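Local coordinates for protein short chain dehydrogenase (A0QTM2 homolog) (Mycobacterium thermoresistibile, PDB 3SC4) that is probably an NAD(P)-dependent oxidoreductase of the short-chain dehydrogenase family, transferring hydride between nicotinamide cofactor and a substrate not yet identified, at residues P145-L150 with A187-N192; C176-A181 with G240-C245; D212-R217 with D261-S266. All coordinates share one frame; numbering follows the deposited sequence.

Interaction 1. Residues P145-L150 with A187-N192; sequences PHILTL and AGIASN
H146-L148 and A190-N192 pair as neighbouring parallel strands in the Rossmann-type sheet of a short-chain dehydrogenase. Helix 164-183 carries the chain from one to the other, making a beta-alpha-beta crossover. The backbones interlock in the staggered manner of parallel strands: A190 N donates to P145 O, I147 N to A190 O at 2.7 Å and nearly straight (175°), N192 N to I147 O, and T149 N to N192 O.

On the face bearing H146, A190, L148 and N192, the CB of A190 makes a CH-pi contact over the imidazole, 3.5 Å from its centroid and 21° off the normal. A methyl is small enough to lie against the ring, and H146 NE2 is held beyond it by K234 O. On the opposite face I147 and S191 look toward helix 164-183. With CG1 anti to its carbonyl carbon (chi1 -54°), I147 brings that atom to 3.8 Å from CG2 of I189, I147 on its strand and I189 in the approach to the next, both buried. S191 OG reaches A177 O of the helix, while T149 OG1 accepts from N99, which with N100 begins the counterpart of the family's NNAG motif and probably steadies the central sheet, as in relatives.

Two waters bridge the strands. One donates to S191 OG and to N192 O and also meets T149 OG1. The other lies in the plane of the imidazole at its edge, 2.6 Å from H146 ND1, donates to I147 O, and accepts from N192 ND2 at 2.9 Å; that amide also bonds Y238 O.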
loop_
_atom_site.group_PDB
_atom_site.type_symbol
_atom_site.label_atom_id
_atom_site.label_comp_id
_atom_site.label_asym_id
_atom_site.label_seq_id
_atom_site.Cartn_x
_atom_site.Cartn_y
_atom_site.Cartn_z
ATOM N N PRO B 145 -8.477 -23.982 5.361
ATOM C CA PRO B 145 -7.789 -23.186 4.332
ATOM C C PRO B 145 -6.991 -21.987 4.852
ATOM O O PRO B 145 -7.459 -21.279 5.745
ATOM C CB PRO B 145 -8.936 -22.697 3.444
ATOM C CG PRO B 145 -10.137 -22.731 4.351
ATOM C CD PRO B 145 -9.938 -23.877 5.257
ATOM N N HIS B 146 -5.820 -21.756 4.258
ATOM C CA HIS B 146 -4.900 -20.721 4.703
ATOM C C HIS B 146 -4.372 -19.908 3.553
ATOM O O HIS B 146 -3.871 -20.469 2.585
ATOM C CB HIS B 146 -3.676 -21.355 5.384
ATOM C CG HIS B 146 -3.813 -21.476 6.860
ATOM N ND1 HIS B 146 -3.340 -20.514 7.724
ATOM C CD2 HIS B 146 -4.407 -22.424 7.624
ATOM C CE1 HIS B 146 -3.619 -20.875 8.964
ATOM N NE2 HIS B 146 -4.265 -22.028 8.932
ATOM N N ILE B 147 -4.437 -18.586 3.677
ATOM C CA ILE B 147 -3.625 -17.736 2.832
ATOM C C ILE B 147 -2.447 -17.247 3.660
ATOM O O ILE B 147 -2.631 -16.795 4.770
ATOM C CB ILE B 147 -4.383 -16.546 2.308
ATOM C CG1 ILE B 147 -5.673 -17.019 1.608
ATOM C CG2 ILE B 147 -3.458 -15.772 1.382
ATOM C CD1 ILE B 147 -6.618 -15.898 1.085
ATOM N N LEU B 148 -1.243 -17.330 3.114
ATOM C CA LEU B 148 -0.045 -16.912 3.838
ATOM C C LEU B 148 0.786 -16.049 2.920
ATOM O O LEU B 148 1.114 -16.462 1.792
ATOM C CB LEU B 148 0.772 -18.125 4.267
ATOM C CG LEU B 148 1.933 -17.842 5.213
ATOM C CD1 LEU B 148 1.444 -17.392 6.564
ATOM C CD2 LEU B 148 2.774 -19.107 5.365
ATOM N N THR B 149 1.144 -14.864 3.413
ATOM C CA THR B 149 1.734 -13.828 2.588
ATOM C C THR B 149 3.050 -13.460 3.213
ATOM O O THR B 149 3.150 -13.283 4.409
ATOM C CB THR B 149 0.759 -12.624 2.466
ATOM O OG1 THR B 149 -0.425 -13.060 1.797
ATOM C CG2 THR B 149 1.353 -11.506 1.664
ATOM N N LEU B 150 4.072 -13.402 2.386
ATOM C CA LEU B 150 5.445 -13.301 2.852
ATOM C C LEU B 150 5.831 -11.831 2.872
ATOM O O LEU B 150 6.394 -11.291 1.890
ATOM C CB LEU B 150 6.359 -14.170 1.987
ATOM C CG LEU B 150 6.453 -15.647 2.447
ATOM C CD1 LEU B 150 5.165 -16.243 3.044
ATOM C CD2 LEU B 150 7.017 -16.560 1.384
ATOM N N ALA B 187 -16.196 -16.779 6.133
ATOM C CA ALA B 187 -15.976 -17.935 5.259
ATOM C C ALA B 187 -14.968 -18.925 5.879
ATOM O O ALA B 187 -14.841 -20.050 5.426
ATOM C CB ALA B 187 -15.523 -17.485 3.867
ATOM N N GLY B 188 -14.239 -18.501 6.906
ATOM C CA GLY B 188 -13.268 -19.384 7.578
ATOM C C GLY B 188 -11.958 -19.642 6.834
ATOM O O GLY B 188 -11.367 -20.705 6.978
ATOM N N ILE B 189 -11.484 -18.676 6.049
ATOM C CA ILE B 189 -10.155 -18.777 5.443
ATOM C C ILE B 189 -9.174 -17.937 6.250
ATOM O O ILE B 189 -9.372 -16.734 6.401
ATOM C CB ILE B 189 -10.127 -18.286 3.986
ATOM C CG1 ILE B 189 -11.096 -19.096 3.114
ATOM C CG2 ILE B 189 -8.702 -18.397 3.422
ATOM C CD1 ILE B 189 -11.543 -18.326 1.889
ATOM N N ALA B 190 -8.126 -18.574 6.766
ATOM C CA ALA B 190 -7.077 -17.876 7.489
ATOM C C ALA B 190 -6.313 -17.037 6.496
ATOM O O ALA B 190 -6.154 -17.462 5.363
ATOM C CB ALA B 190 -6.142 -18.850 8.172
ATOM N N SER B 191 -5.878 -15.845 6.916
ATOM C CA SER B 191 -4.900 -15.054 6.172
ATOM C C SER B 191 -3.933 -14.411 7.142
ATOM O O SER B 191 -4.324 -13.597 7.983
ATOM C CB SER B 191 -5.579 -13.961 5.334
ATOM O OG SER B 191 -4.639 -13.276 4.512
ATOM N N ASN B 192 -2.666 -14.763 7.010
ATOM C CA ASN B 192 -1.618 -14.277 7.906
ATOM C C ASN B 192 -0.415 -13.802 7.093
ATOM O O ASN B 192 -0.275 -14.133 5.917
ATOM C CB ASN B 192 -1.164 -15.393 8.873
ATOM C CG ASN B 192 -2.259 -15.827 9.835
ATOM O OD1 ASN B 192 -2.616 -15.087 10.756
ATOM N ND2 ASN B 192 -2.798 -17.024 9.624
HETATM O O HOH W 1 -1.932 -18.348 7.218
HETATM O O HOH W 2 -2.080 -13.781 3.777
#

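Interaction 2. Residues C176-A181 with G240-C245; sequences CALGIA and GNTLLC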
loop_
_atom_site.group_PDB
_atom_site.type_symbol
_atom_site.label_atom_id
_atom_site.label_comp_id
_atom_site.label_asym_id
_atom_site.label_seq_id
_atom_site.Cartn_x
_atom_site.Cartn_y
_atom_site.Cartn_z
ATOM N N CYS B 176 -3.025 -6.134 2.390
ATOM C CA CYS B 176 -3.910 -7.009 1.658
ATOM C C CYS B 176 -4.250 -8.235 2.515
ATOM O O CYS B 176 -5.426 -8.602 2.666
ATOM C CB CYS B 176 -3.271 -7.423 0.361
ATOM S SG CYS B 176 -4.367 -8.340 -0.700
ATOM N N ALA B 177 -3.231 -8.830 3.112
ATOM C CA ALA B 177 -3.383 -10.044 3.856
ATOM C C ALA B 177 -4.254 -9.830 5.080
ATOM O O ALA B 177 -5.071 -10.705 5.422
ATOM C CB ALA B 177 -2.030 -10.571 4.274
ATOM N N LEU B 178 -4.049 -8.700 5.762
ATOM C CA LEU B 178 -4.838 -8.379 6.946
ATOM C C LEU B 178 -6.273 -8.000 6.603
ATOM O O LEU B 178 -7.195 -8.280 7.351
ATOM C CB LEU B 178 -4.187 -7.243 7.739
ATOM C CG LEU B 178 -2.781 -7.536 8.261
ATOM C CD1 LEU B 178 -2.228 -6.345 9.052
ATOM C CD2 LEU B 178 -2.784 -8.793 9.149
ATOM N N GLY B 179 -6.469 -7.343 5.485
ATOM C CA GLY B 179 -7.815 -7.022 5.053
ATOM C C GLY B 179 -8.588 -8.285 4.726
ATOM O O GLY B 179 -9.706 -8.477 5.203
ATOM N N ILE B 180 -7.978 -9.143 3.906
ATOM C CA ILE B 180 -8.540 -10.437 3.586
ATOM C C ILE B 180 -8.891 -11.219 4.852
ATOM O O ILE B 180 -9.889 -11.887 4.885
ATOM C CB ILE B 180 -7.550 -11.302 2.797
ATOM C CG1 ILE B 180 -7.370 -10.796 1.383
ATOM C CG2 ILE B 180 -8.053 -12.731 2.716
ATOM C CD1 ILE B 180 -6.259 -11.570 0.677
ATOM N N ALA B 181 -8.062 -11.145 5.883
ATOM C CA ALA B 181 -8.352 -11.887 7.108
ATOM C C ALA B 181 -9.717 -11.453 7.645
ATOM O O ALA B 181 -10.531 -12.308 7.999
ATOM C CB ALA B 181 -7.267 -11.713 8.160
ATOM N N GLY B 240 -5.326 -13.065 10.717
ATOM C CA GLY B 240 -5.054 -11.650 10.929
ATOM C C GLY B 240 -3.771 -11.324 11.666
ATOM O O GLY B 240 -3.662 -10.244 12.240
ATOM N N ASN B 241 -2.813 -12.251 11.672
ATOM C CA ASN B 241 -1.565 -12.084 12.428
ATOM C C ASN B 241 -0.416 -11.699 11.527
ATOM O O ASN B 241 -0.264 -12.259 10.424
ATOM C CB ASN B 241 -1.174 -13.377 13.104
ATOM C CG ASN B 241 -2.199 -13.851 14.087
ATOM O OD1 ASN B 241 -2.887 -14.854 13.856
ATOM N ND2 ASN B 241 -2.289 -13.164 15.209
ATOM N N THR B 242 0.413 -10.768 11.994
ATOM C CA THR B 242 1.631 -10.410 11.259
ATOM C C THR B 242 2.788 -11.067 12.030
ATOM O O THR B 242 3.275 -10.518 13.018
ATOM C CB THR B 242 1.816 -8.858 11.091
ATOM O OG1 THR B 242 1.922 -8.200 12.367
ATOM C CG2 THR B 242 0.684 -8.238 10.326
ATOM N N LEU B 243 3.197 -12.255 11.566
ATOM C CA LEU B 243 4.120 -13.163 12.297
ATOM C C LEU B 243 5.601 -13.086 11.885
ATOM O O LEU B 243 5.937 -12.811 10.722
ATOM C CB LEU B 243 3.656 -14.604 12.078
ATOM C CG LEU B 243 2.229 -14.874 12.553
ATOM C CD1 LEU B 243 1.664 -16.127 11.920
ATOM C CD2 LEU B 243 2.229 -14.980 14.086
ATOM N N LEU B 244 6.474 -13.365 12.851
ATOM C CA LEU B 244 7.909 -13.514 12.615
ATOM C C LEU B 244 8.327 -14.998 12.700
ATOM O O LEU B 244 7.902 -15.687 13.601
ATOM C CB LEU B 244 8.671 -12.719 13.672
ATOM C CG LEU B 244 8.537 -11.199 13.601
ATOM C CD1 LEU B 244 9.252 -10.518 14.780
ATOM C CD2 LEU B 244 9.075 -10.709 12.281
ATOM N N CYS B 245 9.186 -15.482 11.801
ATOM C CA CYS B 245 9.486 -16.913 11.754
ATOM C C CYS B 245 9.977 -17.473 13.105
ATOM O O CYS B 245 9.388 -18.392 13.680
ATOM C CB CYS B 245 10.519 -17.207 10.668
ATOM S SG CYS B 245 9.908 -16.893 8.988
#
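L178 meets T242 through their methyl groups, the two side chains crossing at about a right angle. The leucine leaves its helix with CG anti to the carbonyl carbon (chi1 -61°) and CD1 extended beyond it (chi2 -179°), a relaxed helical conformer that carries the fork well away from the backbone and spreads its two branches. CG2 of T242 enters this fork: it lies 3.7 Å from L178 CD1 and equally 3.7 Å from L178 CD2. The threonine presents this methyl because chi1 of 61° sets CG2 anti to its own carbonyl carbon, with OG1 between the backbone N and that carbon. Beta-branched residues favour an extended backbone, and threonine can offer the leucine a methyl while its OG1 lies elsewhere.

The contact joins helix 164-183, which in short-chain dehydrogenases carries the YxxxK signature, to the outermost strand, 242-244, of the Rossmann-type sheet. The helix lies over strand 190-195 and reaches past it to the sheet edge, where T242 also touches T193 and P153.

The second branch of the leucine does more. CD2 rests 3.5 Å from G240 O, an apolar methyl against a carbonyl, so the leucine covers the loop as well as the strand. One turn along, the short side chain of A181 points toward the loop, and its CB comes to 3.5 Å from G240 N. Alanine lets the helix approach a bare backbone closely, and G240, with a positive phi, takes a backbone conformation that glycine adopts readily. L178 itself is shared with the dimer interface: L161 of the second subunit packs on it, as M168 and I109 of that subunit do on C176 and I180.

Interaction 3. Residues D212-R217 with D261-S266; sequences DEAMAR and DCVPGS
The flat groups that meet here are backbone carbonyls, since no aromatic ring takes part. M215 O lies 3.2 Å from C262 CB, and A216 O 3.2 Å from S266 CB, each carbon standing well off the line of the C=O bond. Beside them A214 CB touches V263 CG2 at 3.4 Å, an apolar contact, and the methyl of A216 rests against a hydroxyl, its CB 3.6 Å from S266 OG. In V263, CG1 is anti to the backbone N (chi1 179°), which turns CG2 toward A214.

The 261-266 side is shaped by a type II turn from V263 to S266, with proline and glycine at the middle positions, as such turns favour. S266 OG donates to V263 O at 2.9 Å, from a position tilted 29° out of that carbonyl's plane, adding to the weak backbone bond from S266 N.

Thus the loop after helix 203-209 is joined to the C-terminal part at the protein surface. The two segments meet by van der Waals packing and by one water linking V263 N to A216 O; direct polar ties lie beside them, in the D261-R219 salt bridge and the backbone bonding of C262 with S218 and R217 with G269.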
loop_
_atom_site.group_PDB
_atom_site.type_symbol
_atom_site.label_atom_id
_atom_site.label_comp_id
_atom_site.label_asym_id
_atom_site.label_seq_id
_atom_site.Cartn_x
_atom_site.Cartn_y
_atom_site.Cartn_z
ATOM N N ASP B 212 31.742 -19.915 -2.545
ATOM C CA ASP B 212 31.134 -20.951 -1.676
ATOM C C ASP B 212 31.326 -20.525 -0.218
ATOM O O ASP B 212 31.838 -21.309 0.603
ATOM C CB ASP B 212 31.799 -22.334 -1.904
ATOM N N GLU B 213 30.918 -19.282 0.078
ATOM C CA GLU B 213 31.211 -18.601 1.358
ATOM C C GLU B 213 30.057 -18.562 2.385
ATOM O O GLU B 213 28.876 -18.564 2.030
ATOM C CB GLU B 213 31.654 -17.166 1.079
ATOM C CG GLU B 213 32.668 -16.639 2.078
ATOM C CD GLU B 213 33.164 -15.285 1.667
ATOM O OE1 GLU B 213 32.287 -14.412 1.479
ATOM O OE2 GLU B 213 34.396 -15.102 1.507
ATOM N N ALA B 214 30.455 -18.505 3.657
ATOM C CA ALA B 214 29.559 -18.620 4.795
ATOM C C ALA B 214 28.913 -17.274 5.013
ATOM O O ALA B 214 29.612 -16.252 5.081
ATOM C CB ALA B 214 30.343 -19.031 6.046
ATOM N N MET B 215 27.588 -17.266 5.098
ATOM C CA MET B 215 26.858 -16.031 5.349
ATOM C C MET B 215 26.572 -16.010 6.843
ATOM O O MET B 215 25.512 -16.423 7.285
ATOM C CB MET B 215 25.585 -15.975 4.490
ATOM C CG MET B 215 25.871 -15.986 2.975
ATOM S SD MET B 215 26.432 -14.386 2.338
ATOM C CE MET B 215 28.199 -14.454 2.561
ATOM N N ALA B 216 27.552 -15.540 7.604
ATOM C CA ALA B 216 27.613 -15.763 9.045
ATOM C C ALA B 216 26.532 -14.989 9.767
ATOM O O ALA B 216 26.078 -15.395 10.823
ATOM C CB ALA B 216 29.001 -15.388 9.595
ATOM N N ARG B 217 26.100 -13.886 9.181
ATOM C CA ARG B 217 25.062 -13.070 9.787
ATOM C C ARG B 217 23.642 -13.488 9.393
ATOM O O ARG B 217 22.701 -12.816 9.746
ATOM C CB ARG B 217 25.282 -11.590 9.411
ATOM C CG ARG B 217 26.701 -11.036 9.727
ATOM C CD ARG B 217 26.674 -9.523 10.045
ATOM N NE ARG B 217 26.485 -9.260 11.478
ATOM C CZ ARG B 217 25.776 -8.255 12.001
ATOM N NH1 ARG B 217 25.136 -7.372 11.243
ATOM N NH2 ARG B 217 25.685 -8.136 13.318
ATOM N N ASP B 261 20.883 -21.307 11.636
ATOM C CA ASP B 261 22.007 -20.405 11.413
ATOM C C ASP B 261 22.914 -20.980 10.310
ATOM O O ASP B 261 23.230 -22.178 10.295
ATOM C CB ASP B 261 22.783 -20.156 12.725
ATOM C CG ASP B 261 21.922 -19.510 13.818
ATOM O OD1 ASP B 261 20.700 -19.339 13.604
ATOM O OD2 ASP B 261 22.465 -19.199 14.903
ATOM N N CYS B 262 23.285 -20.127 9.353
ATOM C CA CYS B 262 24.215 -20.521 8.304
ATOM C C CYS B 262 25.545 -20.867 8.964
ATOM O O CYS B 262 26.170 -21.829 8.571
ATOM C CB CYS B 262 24.413 -19.390 7.298
ATOM S SG CYS B 262 22.950 -18.879 6.373
ATOM N N VAL B 263 25.949 -20.078 9.972
ATOM C CA VAL B 263 27.114 -20.376 10.811
ATOM C C VAL B 263 26.832 -20.175 12.311
ATOM O O VAL B 263 26.868 -19.041 12.802
ATOM C CB VAL B 263 28.315 -19.491 10.424
ATOM C CG1 VAL B 263 29.536 -19.801 11.328
ATOM C CG2 VAL B 263 28.665 -19.681 8.927
ATOM N N PRO B 264 26.561 -21.274 13.048
ATOM C CA PRO B 264 26.234 -21.181 14.491
ATOM C C PRO B 264 27.276 -20.476 15.372
ATOM O O PRO B 264 28.476 -20.592 15.129
ATOM C CB PRO B 264 26.065 -22.638 14.917
ATOM C CG PRO B 264 25.659 -23.352 13.684
ATOM C CD PRO B 264 26.278 -22.619 12.511
ATOM N N GLY B 265 26.796 -19.731 16.366
ATOM C CA GLY B 265 27.658 -18.984 17.286
ATOM C C GLY B 265 28.180 -17.670 16.722
ATOM O O GLY B 265 29.144 -17.105 17.257
ATOM N N SER B 266 27.567 -17.201 15.626
ATOM C CA SER B 266 27.876 -15.888 15.056
ATOM C C SER B 266 26.946 -14.841 15.620
ATOM O O SER B 266 25.901 -15.146 16.153
ATOM C CB SER B 266 27.689 -15.874 13.537
ATOM O OG SER B 266 28.572 -16.749 12.882
HETATM O O HOH W 3 24.770 -17.630 10.767
#

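How the interactions relate
Interactions 1 and 2 are neighbours in one sheet-and-helix unit, with centres 8 Å apart: strand 190-195 pairs with 146-149 on one side and with 242-244 on the other, while helix 164-183 packs over them. They touch directly, S191 O lying 3.0 Å from G240 N, a probable hydrogen bond. The probable catalytic region adjoins this core, for K170, the lysine of the YxxxK signature, bonds L150 O from the same helix. Interaction 3 stands apart at the surface, its centre about 33 Å from that of interaction 1 and its nearest atoms about 11 Å from interaction 2.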